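Local coordinates for protein putative Transcriptional Regulator (Rhodococcus sp., PDB 2IA2) that probably binds DNA through an IclR-type winged helix-turn-helix domain and regulates transcription in response to a small molecule sensed by its GAF-like C-terminal domain, at residues A[111-116]-A[122-127]; A[28-31]-A[36-39]; A[234-239]-A[243-248]; A[191-194]-A[198-201]; A[97-102]-A[253-258]. All coordinates share one frame; numbering follows the deposited sequence.

Interaction 1. Residues A[111-116]-A[122-127]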
# COMPACT_ATOMS: atom_id res chain seq x y z
N SER A 111 23.62 -0.96 7.69
CA SER A 111 22.68 -1.76 6.88
C SER A 111 22.08 -0.84 5.81
O SER A 111 21.90 0.34 6.09
CB SER A 111 21.59 -2.42 7.73
OG SER A 111 20.79 -1.43 8.38
N SER A 112 21.84 -1.37 4.60
CA SER A 112 21.34 -0.60 3.48
C SER A 112 20.35 -1.42 2.70
O SER A 112 20.33 -2.69 2.79
CB SER A 112 22.47 -0.29 2.50
OG SER A 112 23.55 0.36 3.16
N VAL A 113 19.59 -0.71 1.85
CA VAL A 113 18.76 -1.41 0.86
C VAL A 113 19.12 -0.81 -0.48
O VAL A 113 19.28 0.39 -0.59
CB VAL A 113 17.23 -1.30 1.20
CG1 VAL A 113 16.35 -1.69 -0.01
CG2 VAL A 113 16.87 -2.18 2.38
N SER A 114 19.21 -1.64 -1.52
CA SER A 114 19.44 -1.11 -2.88
C SER A 114 18.56 -1.79 -3.89
O SER A 114 17.93 -2.83 -3.62
CB SER A 114 20.91 -1.29 -3.32
OG SER A 114 21.20 -2.68 -3.34
N ILE A 115 18.48 -1.17 -5.07
CA ILE A 115 17.76 -1.76 -6.18
C ILE A 115 18.70 -1.77 -7.37
O ILE A 115 19.73 -1.12 -7.33
CB ILE A 115 16.47 -0.94 -6.49
CG1 ILE A 115 16.85 0.49 -6.90
CG2 ILE A 115 15.51 -1.03 -5.28
CD1 ILE A 115 15.74 1.29 -7.46
N LEU A 116 18.34 -2.51 -8.41
CA LEU A 116 19.19 -2.65 -9.59
C LEU A 116 18.83 -1.63 -10.66
O LEU A 116 17.66 -1.39 -10.94
CB LEU A 116 19.09 -4.07 -10.16
CG LEU A 116 20.12 -4.45 -11.22
CD1 LEU A 116 21.52 -4.49 -10.62
CD2 LEU A 116 19.77 -5.78 -11.86
N VAL A 122 21.79 0.82 -6.91
CA VAL A 122 21.57 2.22 -6.46
C VAL A 122 21.10 2.12 -5.03
O VAL A 122 20.13 1.39 -4.74
CB VAL A 122 20.42 2.98 -7.21
CG1 VAL A 122 20.37 4.47 -6.78
CG2 VAL A 122 20.60 2.93 -8.70
N TYR A 123 21.77 2.81 -4.13
CA TYR A 123 21.36 2.82 -2.73
C TYR A 123 20.08 3.61 -2.56
O TYR A 123 20.03 4.77 -2.94
CB TYR A 123 22.43 3.44 -1.85
CG TYR A 123 23.54 2.46 -1.54
CD1 TYR A 123 24.42 2.04 -2.54
CD2 TYR A 123 23.67 1.93 -0.25
CE1 TYR A 123 25.45 1.11 -2.27
CE2 TYR A 123 24.71 1.02 0.05
CZ TYR A 123 25.58 0.62 -0.98
OH TYR A 123 26.55 -0.28 -0.69
N VAL A 124 19.11 3.02 -1.88
CA VAL A 124 17.83 3.70 -1.66
C VAL A 124 17.48 3.94 -0.18
O VAL A 124 16.62 4.75 0.09
CB VAL A 124 16.61 3.05 -2.43
CG1 VAL A 124 16.75 3.20 -3.97
CG2 VAL A 124 16.38 1.60 -2.01
N ALA A 125 18.14 3.25 0.75
CA ALA A 125 17.90 3.48 2.19
C ALA A 125 19.18 3.01 2.89
O ALA A 125 19.85 2.12 2.37
CB ALA A 125 16.66 2.65 2.70
N ARG A 126 19.54 3.63 4.00
CA ARG A 126 20.70 3.20 4.74
C ARG A 126 20.59 3.66 6.16
O ARG A 126 19.91 4.64 6.44
CB ARG A 126 22.00 3.73 4.11
CG ARG A 126 22.17 5.24 4.23
CD ARG A 126 23.62 5.39 4.58
NE ARG A 126 24.17 6.72 4.83
CZ ARG A 126 25.44 6.89 5.20
NH1 ARG A 126 26.23 5.83 5.39
NH2 ARG A 126 25.93 8.11 5.41
N VAL A 127 21.22 2.92 7.07
CA VAL A 127 21.43 3.39 8.45
C VAL A 127 22.94 3.26 8.72
O VAL A 127 23.46 2.15 8.65
CB VAL A 127 20.64 2.53 9.45
CG1 VAL A 127 21.06 2.85 10.88
CG2 VAL A 127 19.11 2.72 9.26
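This is a beta hairpin with a classic bulge, in the antiparallel sheet of the GAF-like C-terminal domain. Strands 111-116 and 122-127 run antiparallel, their axes 4.6 Å apart at closest approach. Ser111 and Val127 form a hydrogen-bonded pair, and so do Ile115 and Val122. Between them Val124 and Ala125 both stand opposite Val113. Val113 O takes a firm bond from Val124 N at 2.9 Å and a weak one from Ala125 N. The extra residue changes the register by one. Val124 CG2 lies 3.9 Å from Val113 CG1, and Val124 CG1 packs on Ile115 CG1 at a steep angle. On the other face of the sheet, Tyr123, paired with Ser114, reaches diagonally across to Ser112 on the neighbouring strand. Its CG sits beside the backbone N (chi1 -81°), which tips the CE2 edge of the ring toward Ser112. Helix 149-156 covers this side through Met150, which touches Tyr123 and Ser114. Cutting Tyr123 back to alanine is likely to leave Ser112 and Met150 without the side chain that both of them touch. Ser112 OG meets the ring at its edge, near the ring plane, 3.4 Å from Tyr123 CE2.

Interaction 2. Residues A[28-31]-A[36-39]; sequences RCFD and RRTL
Arg37 holds the carbonyl of Cys29 side-on, within the helix-turn-helix domain of the IclR family. Two of its nitrogens share one acceptor. Arg37 NH2 lies 2.8 Å from Cys29 O and Arg37 NE lies 2.9 Å from it. The oxygen sits at the edge of the guanidinium, almost exactly in its plane. The two donors reach it differently. NH2 comes in the carbonyl plane, whereas NE stands well above that plane. Both bonds are somewhat bent, with N-H...O angles of 147° and 144°, as expected when one atom serves two donors of the same group. The side chain gets there by running extended from CG to NE. Cys29 SG lies along this chain, 3.5 Å from Arg37 NE. The same sulfur rests over one face of the Phe30 ring, toward its rim. Phe30 also touches the base of the arginine, with CE2 4.0 Å from both Arg37 CB and the backbone nitrogen Arg37 N.

Further out, Cys29 also packs on Ala45 and Thr46 of helix 39-46. The contact thus ties the turn after helix 18-28 to the short strand 37-38. That strand joins the small sheet through a backbone bond between Arg37 and Phe73. The same helix 39-46 supplies Asp41, which helps hold the remaining nitrogen of the guanidinium through a salt bridge from Arg37 NH1 to Asp41 OD2.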
# COMPACT_ATOMS: atom_id res chain seq x y z
N ARG A 28 -10.86 -7.14 12.97
CA ARG A 28 -10.00 -8.06 12.19
C ARG A 28 -10.66 -9.43 11.88
O ARG A 28 -10.18 -10.17 11.00
CB ARG A 28 -8.67 -8.39 12.95
CG ARG A 28 -7.75 -7.23 13.20
CD ARG A 28 -6.79 -6.95 12.12
NE ARG A 28 -6.03 -8.11 11.61
CZ ARG A 28 -4.75 -8.36 11.89
NH1 ARG A 28 -4.09 -7.58 12.73
NH2 ARG A 28 -4.14 -9.39 11.33
N CYS A 29 -11.72 -9.78 12.60
CA CYS A 29 -12.32 -11.10 12.39
C CYS A 29 -13.16 -11.21 11.10
O CYS A 29 -13.53 -12.30 10.70
CB CYS A 29 -13.06 -11.63 13.66
SG CYS A 29 -14.77 -11.04 13.71
N PHE A 30 -13.43 -10.08 10.43
CA PHE A 30 -14.00 -10.08 9.07
C PHE A 30 -12.96 -10.26 7.94
O PHE A 30 -11.87 -9.70 7.97
CB PHE A 30 -14.87 -8.81 8.87
CG PHE A 30 -15.90 -8.64 9.97
CD1 PHE A 30 -15.59 -7.95 11.11
CD2 PHE A 30 -17.16 -9.25 9.88
CE1 PHE A 30 -16.50 -7.82 12.19
CE2 PHE A 30 -18.12 -9.13 10.96
CZ PHE A 30 -17.79 -8.40 12.09
N ASP A 31 -13.28 -11.07 6.97
CA ASP A 31 -12.38 -11.26 5.86
C ASP A 31 -13.11 -11.91 4.70
O ASP A 31 -14.36 -11.94 4.67
CB ASP A 31 -11.18 -12.10 6.29
CG ASP A 31 -11.60 -13.41 6.94
OD1 ASP A 31 -12.71 -13.95 6.62
OD2 ASP A 31 -10.83 -13.92 7.77
N ARG A 36 -19.93 -11.54 6.66
CA ARG A 36 -20.89 -11.14 7.67
C ARG A 36 -20.78 -12.18 8.80
O ARG A 36 -20.51 -13.35 8.53
CB ARG A 36 -22.31 -11.12 7.10
CG ARG A 36 -22.49 -10.06 6.00
CD ARG A 36 -23.97 -9.73 5.70
NE ARG A 36 -24.06 -8.45 4.95
CZ ARG A 36 -25.17 -7.74 4.75
NH1 ARG A 36 -26.35 -8.16 5.23
NH2 ARG A 36 -25.12 -6.59 4.07
N ARG A 37 -21.02 -11.77 10.04
CA ARG A 37 -20.98 -12.74 11.14
C ARG A 37 -22.08 -12.50 12.16
O ARG A 37 -22.48 -11.34 12.37
CB ARG A 37 -19.63 -12.69 11.87
CG ARG A 37 -18.40 -13.19 11.10
CD ARG A 37 -17.30 -13.24 12.13
NE ARG A 37 -15.97 -13.58 11.67
CZ ARG A 37 -15.42 -14.79 11.73
NH1 ARG A 37 -16.13 -15.83 12.13
NH2 ARG A 37 -14.17 -14.98 11.33
N THR A 38 -22.57 -13.58 12.79
CA THR A 38 -23.52 -13.43 13.90
C THR A 38 -22.73 -13.06 15.16
O THR A 38 -21.50 -13.24 15.20
CB THR A 38 -24.26 -14.74 14.25
OG1 THR A 38 -23.26 -15.75 14.48
CG2 THR A 38 -25.20 -15.20 13.12
N LEU A 39 -23.43 -12.57 16.18
CA LEU A 39 -22.84 -12.42 17.50
C LEU A 39 -22.07 -13.66 18.00
O LEU A 39 -20.92 -13.56 18.42
CB LEU A 39 -23.90 -11.97 18.52
CG LEU A 39 -23.43 -11.68 19.96
CD1 LEU A 39 -22.28 -10.65 20.04
CD2 LEU A 39 -24.57 -11.25 20.87

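Interaction 3. Residues A[234-239]-A[243-248]; sequences ARYSLE and SDLIPS
Leu245 places a methyl group squarely over the ring of Tyr236, a CH-pi contact at the short helix 238-244 of the GAF-like domain. Leu245 CD1 stands 3.8 Å from the ring centroid, only 13° off the normal. It is therefore over the middle of the face and not at the rim. The closest ring atom is Tyr236 CE1, at 3.7 Å from Leu245 CD1. The second methyl, CD2, is shifted toward the hydroxyl end and lies 4.0 Å from Tyr236 OH.

The two side chains approach from opposite directions. In both, CG lies anti to the carbonyl carbon, with chi1 -54° in Tyr236 and -57° in Leu245. Beyond that point the leucine has CD1 extended away from its backbone, and this methyl meets the ring. The tyrosine ring stands upright on its CB and presents a face to the leucine. Tyr236 OH is hydrogen-bonded to Glu109, so the far end of the ring is anchored as well. Behind the leucine lie Ile229, Met212 and Val107, from two strands and helix 92-107, so the leucine lies between the tyrosine and these core residues.

The helix between the two residues starts at Ser237, an N-cap whose OG accepts from Asp240 N. It ends where Leu245 leaves helical geometry, just before helix 246-264 begins. One weak backbone bond spans the two segments: Ser243 N lies 3.3 Å from Glu239 O. Ser243 OG turns back toward the same turn of helix and is hydrogen-bonded to Asp240 O.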
# COMPACT_ATOMS: atom_id res chain seq x y z
N ALA A 234 38.14 -6.58 9.62
CA ALA A 234 38.79 -6.75 10.95
C ALA A 234 37.82 -6.97 12.12
O ALA A 234 38.21 -7.50 13.17
CB ALA A 234 39.72 -5.56 11.24
N ARG A 235 36.55 -6.59 11.98
CA ARG A 235 35.61 -6.73 13.11
C ARG A 235 35.06 -8.16 13.31
O ARG A 235 34.64 -8.51 14.43
CB ARG A 235 34.43 -5.79 12.91
CG ARG A 235 34.76 -4.34 12.81
CD ARG A 235 33.41 -3.50 12.75
NE ARG A 235 32.71 -3.53 14.04
CZ ARG A 235 33.20 -2.93 15.11
NH1 ARG A 235 34.36 -2.24 15.05
NH2 ARG A 235 32.53 -3.00 16.25
N TYR A 236 35.05 -8.99 12.25
CA TYR A 236 34.51 -10.39 12.34
C TYR A 236 35.31 -11.36 11.48
O TYR A 236 35.64 -11.04 10.34
CB TYR A 236 33.03 -10.45 11.84
CG TYR A 236 32.09 -9.49 12.52
CD1 TYR A 236 31.88 -8.20 12.01
CD2 TYR A 236 31.39 -9.85 13.68
CE1 TYR A 236 31.08 -7.29 12.66
CE2 TYR A 236 30.52 -8.93 14.32
CZ TYR A 236 30.40 -7.65 13.81
OH TYR A 236 29.56 -6.74 14.45
N SER A 237 35.58 -12.57 11.95
CA SER A 237 36.02 -13.65 11.03
C SER A 237 34.85 -14.03 10.11
O SER A 237 33.68 -13.74 10.45
CB SER A 237 36.42 -14.88 11.82
OG SER A 237 35.28 -15.43 12.45
N LEU A 238 35.15 -14.63 8.96
CA LEU A 238 34.09 -15.14 8.09
C LEU A 238 33.05 -16.04 8.83
O LEU A 238 31.83 -15.96 8.60
CB LEU A 238 34.67 -15.88 6.90
CG LEU A 238 35.35 -15.03 5.84
CD1 LEU A 238 35.99 -15.93 4.78
CD2 LEU A 238 34.37 -14.07 5.20
N GLU A 239 33.54 -16.88 9.73
CA GLU A 239 32.68 -17.74 10.54
C GLU A 239 31.79 -16.94 11.47
O GLU A 239 30.61 -17.24 11.56
CB GLU A 239 33.54 -18.79 11.28
CG GLU A 239 32.90 -19.47 12.52
CD GLU A 239 33.96 -20.02 13.53
OE1 GLU A 239 35.01 -20.60 13.08
OE2 GLU A 239 33.71 -19.87 14.77
N SER A 243 27.40 -16.66 12.30
CA SER A 243 26.73 -16.94 13.59
C SER A 243 26.07 -15.72 14.16
O SER A 243 25.05 -15.83 14.84
CB SER A 243 27.71 -17.52 14.61
OG SER A 243 28.93 -16.84 14.53
N ASP A 244 26.64 -14.56 13.86
CA ASP A 244 26.28 -13.32 14.53
C ASP A 244 25.47 -12.27 13.74
O ASP A 244 24.86 -11.43 14.38
CB ASP A 244 27.53 -12.66 15.12
CG ASP A 244 28.24 -13.57 16.17
OD1 ASP A 244 27.59 -14.50 16.79
OD2 ASP A 244 29.45 -13.36 16.33
N LEU A 245 25.54 -12.25 12.40
CA LEU A 245 25.01 -11.16 11.59
C LEU A 245 24.06 -11.68 10.53
O LEU A 245 23.03 -11.06 10.29
CB LEU A 245 26.12 -10.37 10.86
CG LEU A 245 27.23 -9.74 11.73
CD1 LEU A 245 28.25 -8.95 10.88
CD2 LEU A 245 26.62 -8.90 12.77
N ILE A 246 24.42 -12.77 9.86
CA ILE A 246 23.62 -13.23 8.73
C ILE A 246 22.21 -13.69 9.21
O ILE A 246 21.26 -13.40 8.56
CB ILE A 246 24.36 -14.30 7.89
CG1 ILE A 246 25.52 -13.65 7.13
CG2 ILE A 246 23.35 -15.08 6.93
CD1 ILE A 246 26.52 -14.63 6.52
N PRO A 247 22.08 -14.39 10.37
CA PRO A 247 20.73 -14.75 10.86
C PRO A 247 19.79 -13.55 11.00
O PRO A 247 18.63 -13.64 10.61
CB PRO A 247 21.01 -15.36 12.25
CG PRO A 247 22.41 -15.98 12.07
CD PRO A 247 23.14 -14.92 11.27
N SER A 248 20.28 -12.46 11.55
CA SER A 248 19.48 -11.25 11.69
C SER A 248 19.17 -10.63 10.35
O SER A 248 18.06 -10.20 10.13
CB SER A 248 20.20 -10.23 12.59
OG SER A 248 20.32 -10.79 13.87

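Interaction 4. Residues A[191-194]-A[198-201]; sequences LAVR and ICVL
Val193 packs both of its methyl groups against the start of strand 199-202. The tightest point is Val193 CG2 on Cys199 CB, at 3.6 Å. The sulfur follows close by, with Cys199 SG 3.9 Å from the same methyl. The other methyl takes a different partner. Val193 CG1 lies 3.8 Å from the carbonyl oxygen Ile198 O and 4.2 Å from Cys199 CB. Having CG1 anti to the backbone N (chi1 175°) spreads the two branches over the turn into the strand. Below them, Val193 CA approaches Ile198 O to 3.7 Å. The contact is made by van der Waals packing.

It joins helix 183-196 to the edge strand 199-202 of the six-stranded antiparallel sheet in the GAF-like domain. Backbone bonds from Cys199 to Ala213 and from Leu201 to Ser211 secure that strand. On the packed side, Val153 of helix 149-156 touches both Val193 and Cys199, so two helices meet the strand at this point. With only an alanine methyl at Val193, Cys199 CB and Val153 would probably lose their partner. Ile198 leaves Val193 and packs on Ile246 and Arg250 of helix 246-264.

The solvent side is looser. Ala192 and Arg194 are exposed, and Arg194 points away from the strand and gives nothing to it. It is tied down all the same, by a salt bridge to Asp160 and a bond from Arg194 NE to Ala156 O.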
# COMPACT_ATOMS: atom_id res chain seq x y z
N LEU A 191 24.89 -17.74 -9.30
CA LEU A 191 23.99 -18.88 -9.13
C LEU A 191 24.10 -19.47 -7.71
O LEU A 191 23.09 -19.95 -7.19
CB LEU A 191 24.22 -19.97 -10.21
CG LEU A 191 24.19 -19.54 -11.69
CD1 LEU A 191 24.42 -20.77 -12.63
CD2 LEU A 191 22.91 -18.81 -12.04
N ALA A 192 25.28 -19.45 -7.09
CA ALA A 192 25.39 -19.89 -5.68
C ALA A 192 24.47 -19.04 -4.78
O ALA A 192 23.77 -19.55 -3.93
CB ALA A 192 26.82 -19.83 -5.19
N VAL A 193 24.46 -17.72 -5.00
CA VAL A 193 23.56 -16.81 -4.30
C VAL A 193 22.11 -17.21 -4.49
O VAL A 193 21.32 -17.15 -3.58
CB VAL A 193 23.74 -15.36 -4.81
CG1 VAL A 193 22.72 -14.43 -4.16
CG2 VAL A 193 25.17 -14.89 -4.53
N ARG A 194 21.75 -17.60 -5.70
CA ARG A 194 20.40 -18.08 -5.98
C ARG A 194 20.09 -19.28 -5.06
O ARG A 194 19.07 -19.29 -4.40
CB ARG A 194 20.26 -18.45 -7.45
CG ARG A 194 18.87 -18.30 -8.07
CD ARG A 194 18.94 -18.59 -9.59
NE ARG A 194 18.99 -17.41 -10.49
CZ ARG A 194 18.92 -17.48 -11.82
NH1 ARG A 194 18.85 -18.66 -12.42
NH2 ARG A 194 18.95 -16.38 -12.57
N ILE A 198 21.69 -15.94 0.20
CA ILE A 198 22.52 -14.85 0.70
C ILE A 198 23.79 -14.76 -0.12
O ILE A 198 24.10 -15.70 -0.83
CB ILE A 198 22.93 -14.97 2.19
CG1 ILE A 198 23.69 -16.24 2.42
CG2 ILE A 198 21.71 -14.81 3.12
CD1 ILE A 198 24.68 -16.15 3.57
N CYS A 199 24.50 -13.63 -0.03
CA CYS A 199 25.76 -13.46 -0.69
C CYS A 199 26.68 -12.86 0.32
O CYS A 199 26.30 -11.93 1.02
CB CYS A 199 25.61 -12.50 -1.89
SG CYS A 199 27.18 -12.10 -2.66
N VAL A 200 27.86 -13.43 0.46
CA VAL A 200 28.92 -12.82 1.21
C VAL A 200 30.01 -12.40 0.28
O VAL A 200 30.50 -13.18 -0.50
CB VAL A 200 29.48 -13.71 2.27
CG1 VAL A 200 30.54 -13.03 3.03
CG2 VAL A 200 28.43 -14.19 3.19
N LEU A 201 30.36 -11.13 0.34
CA LEU A 201 31.40 -10.58 -0.48
C LEU A 201 32.57 -10.22 0.37
O LEU A 201 32.46 -9.43 1.24
CB LEU A 201 30.90 -9.37 -1.24
CG LEU A 201 31.72 -9.07 -2.45
CD1 LEU A 201 30.85 -8.79 -3.58
CD2 LEU A 201 32.65 -7.95 -2.18

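Interaction 5. Residues A[97-102]-A[253-258]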
# COMPACT_ATOMS: atom_id res chain seq x y z
N GLN A 97 13.13 1.49 5.96
CA GLN A 97 13.78 2.27 7.03
C GLN A 97 13.66 1.75 8.49
O GLN A 97 14.67 1.51 9.12
CB GLN A 97 13.48 3.79 6.92
CG GLN A 97 14.52 4.70 7.63
CD GLN A 97 15.93 4.58 7.02
OE1 GLN A 97 16.08 4.43 5.81
NE2 GLN A 97 16.93 4.67 7.84
N PRO A 98 12.43 1.60 9.03
CA PRO A 98 12.37 1.18 10.43
C PRO A 98 13.02 -0.20 10.65
O PRO A 98 13.54 -0.47 11.72
CB PRO A 98 10.87 1.14 10.76
CG PRO A 98 10.13 1.48 9.53
CD PRO A 98 11.09 1.82 8.43
N HIS A 99 13.04 -1.03 9.63
CA HIS A 99 13.62 -2.34 9.74
C HIS A 99 15.13 -2.27 9.70
O HIS A 99 15.77 -2.94 10.42
CB HIS A 99 13.08 -3.27 8.67
CG HIS A 99 11.61 -3.51 8.76
ND1 HIS A 99 11.04 -4.19 9.79
CD2 HIS A 99 10.61 -3.13 7.96
CE1 HIS A 99 9.74 -4.23 9.62
NE2 HIS A 99 9.45 -3.59 8.51
N LEU A 100 15.67 -1.39 8.89
CA LEU A 100 17.13 -1.11 8.92
C LEU A 100 17.54 -0.54 10.24
O LEU A 100 18.62 -0.89 10.75
CB LEU A 100 17.53 -0.12 7.82
CG LEU A 100 17.31 -0.66 6.40
CD1 LEU A 100 17.91 0.35 5.38
CD2 LEU A 100 17.83 -2.10 6.19
N GLU A 101 16.70 0.34 10.80
CA GLU A 101 17.06 0.97 12.07
C GLU A 101 17.16 -0.08 13.15
O GLU A 101 18.12 -0.07 13.91
CB GLU A 101 16.09 2.05 12.52
CG GLU A 101 16.09 3.31 11.68
CD GLU A 101 17.35 4.19 11.86
OE1 GLU A 101 18.12 4.09 12.88
OE2 GLU A 101 17.55 5.01 10.94
N LYS A 102 16.19 -1.00 13.22
CA LYS A 102 16.23 -2.11 14.19
C LYS A 102 17.43 -3.01 13.97
O LYS A 102 18.10 -3.36 14.93
CB LYS A 102 14.92 -2.93 14.22
CG LYS A 102 13.69 -2.07 14.62
CD LYS A 102 12.27 -2.75 14.53
CE LYS A 102 11.10 -1.70 14.27
NZ LYS A 102 10.37 -1.77 12.85
N ALA A 253 15.24 -9.10 6.09
CA ALA A 253 14.80 -9.20 4.73
C ALA A 253 13.33 -9.65 4.72
O ALA A 253 12.52 -9.06 4.04
CB ALA A 253 15.64 -10.22 3.97
N THR A 254 13.00 -10.70 5.47
CA THR A 254 11.65 -11.23 5.49
C THR A 254 10.62 -10.23 6.12
O THR A 254 9.49 -10.04 5.62
CB THR A 254 11.61 -12.64 6.17
OG1 THR A 254 11.82 -12.52 7.57
CG2 THR A 254 12.67 -13.53 5.65
N ASP A 255 11.01 -9.56 7.19
CA ASP A 255 10.18 -8.49 7.74
C ASP A 255 9.86 -7.39 6.72
O ASP A 255 8.76 -6.87 6.72
CB ASP A 255 10.89 -7.79 8.91
CG ASP A 255 11.06 -8.71 10.12
OD1 ASP A 255 10.41 -9.77 10.18
OD2 ASP A 255 11.83 -8.33 11.02
N ILE A 256 10.86 -6.99 5.93
CA ILE A 256 10.67 -5.95 4.91
C ILE A 256 9.73 -6.46 3.79
O ILE A 256 8.77 -5.77 3.40
CB ILE A 256 12.06 -5.42 4.33
CG1 ILE A 256 12.84 -4.66 5.40
CG2 ILE A 256 11.86 -4.48 3.11
CD1 ILE A 256 14.27 -4.22 4.98
N GLU A 257 9.98 -7.67 3.32
CA GLU A 257 9.10 -8.36 2.35
C GLU A 257 7.65 -8.36 2.77
O GLU A 257 6.77 -8.11 1.96
CB GLU A 257 9.49 -9.83 2.21
CG GLU A 257 10.68 -9.96 1.36
CD GLU A 257 11.07 -11.42 1.12
OE1 GLU A 257 10.57 -12.32 1.84
OE2 GLU A 257 11.90 -11.65 0.23
N GLN A 258 7.42 -8.71 4.03
CA GLN A 258 6.07 -8.92 4.50
C GLN A 258 5.37 -7.57 4.53
O GLN A 258 4.23 -7.48 4.13
CB GLN A 258 6.05 -9.51 5.89
CG GLN A 258 6.50 -10.93 5.93
CD GLN A 258 6.26 -11.57 7.27
OE1 GLN A 258 5.71 -10.95 8.20
NE2 GLN A 258 6.65 -12.83 7.38
O HOH W 1 12.51 -5.98 11.63
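Helices 97-102 and 253-258 run nearly antiparallel, with an angle of 163° between their directions and axes 9.7 Å apart at closest approach. His99 and Ile256 carry the contact. His99 CB lies 3.6 Å from Ile256 CG1, and the two side chains lie alongside, pointing opposite ways. The isoleucine also meets the imidazole, with CG1 3.7 Å from His99 CD2. One face of the ring rests over the backbone where Asp255 passes into Ile256. In His99, CG lies beside the backbone N (chi1 -63°), which sends the ring across the gap between the helices. The ring and the Asp255 carboxylate are inclined by 45°, and they do not bond directly. His99 ND1 approaches Asp255 CB to 3.7 Å.

A water may join their polar ends. It is 3.0 Å from His99 ND1, but its 2.5 Å distance to Asp255 OD2 is too short to be trusted in detail. The other ring nitrogen, NE2, is hydrogen-bonded to Asp259, one turn further along the second helix. That bond would hold the ring against rotation, perhaps with some help from the water. Deeper in, Leu100 CD2 reaches Ile256 CD1 at 4.3 Å, a light apolar contact.

Both helices lie on the central antiparallel sheet of the GAF-like domain. Leu100 packs on Val127 and Val227, and Ala253 touches Val227 too. Ile256 continues onto Ile216 of strand 209-217. The pair thus places the first and last long helices of this domain side by side on one face of the sheet.

From the N terminus, interaction 2 comes first and closes a short loop in the helix-turn-helix domain. It stands apart from the other four, which all fall in the GAF-like domain. There, interaction 5 closes the longest loop, joining helix 92-107 to helix 246-264. Interactions 1, 4 and 3 follow in series within that loop, and none cross. Interaction 1 closes the hairpin right after helix 92-107 and touches interaction 5 through Arg126 and Gln97. Interaction 4 fastens helix 183-196 to strand 199-202, outermost in the sheet that holds the hairpin. Interaction 3 leads into helix 246-264, where Ile246 packs on Ile198 and Val200 of interaction 4.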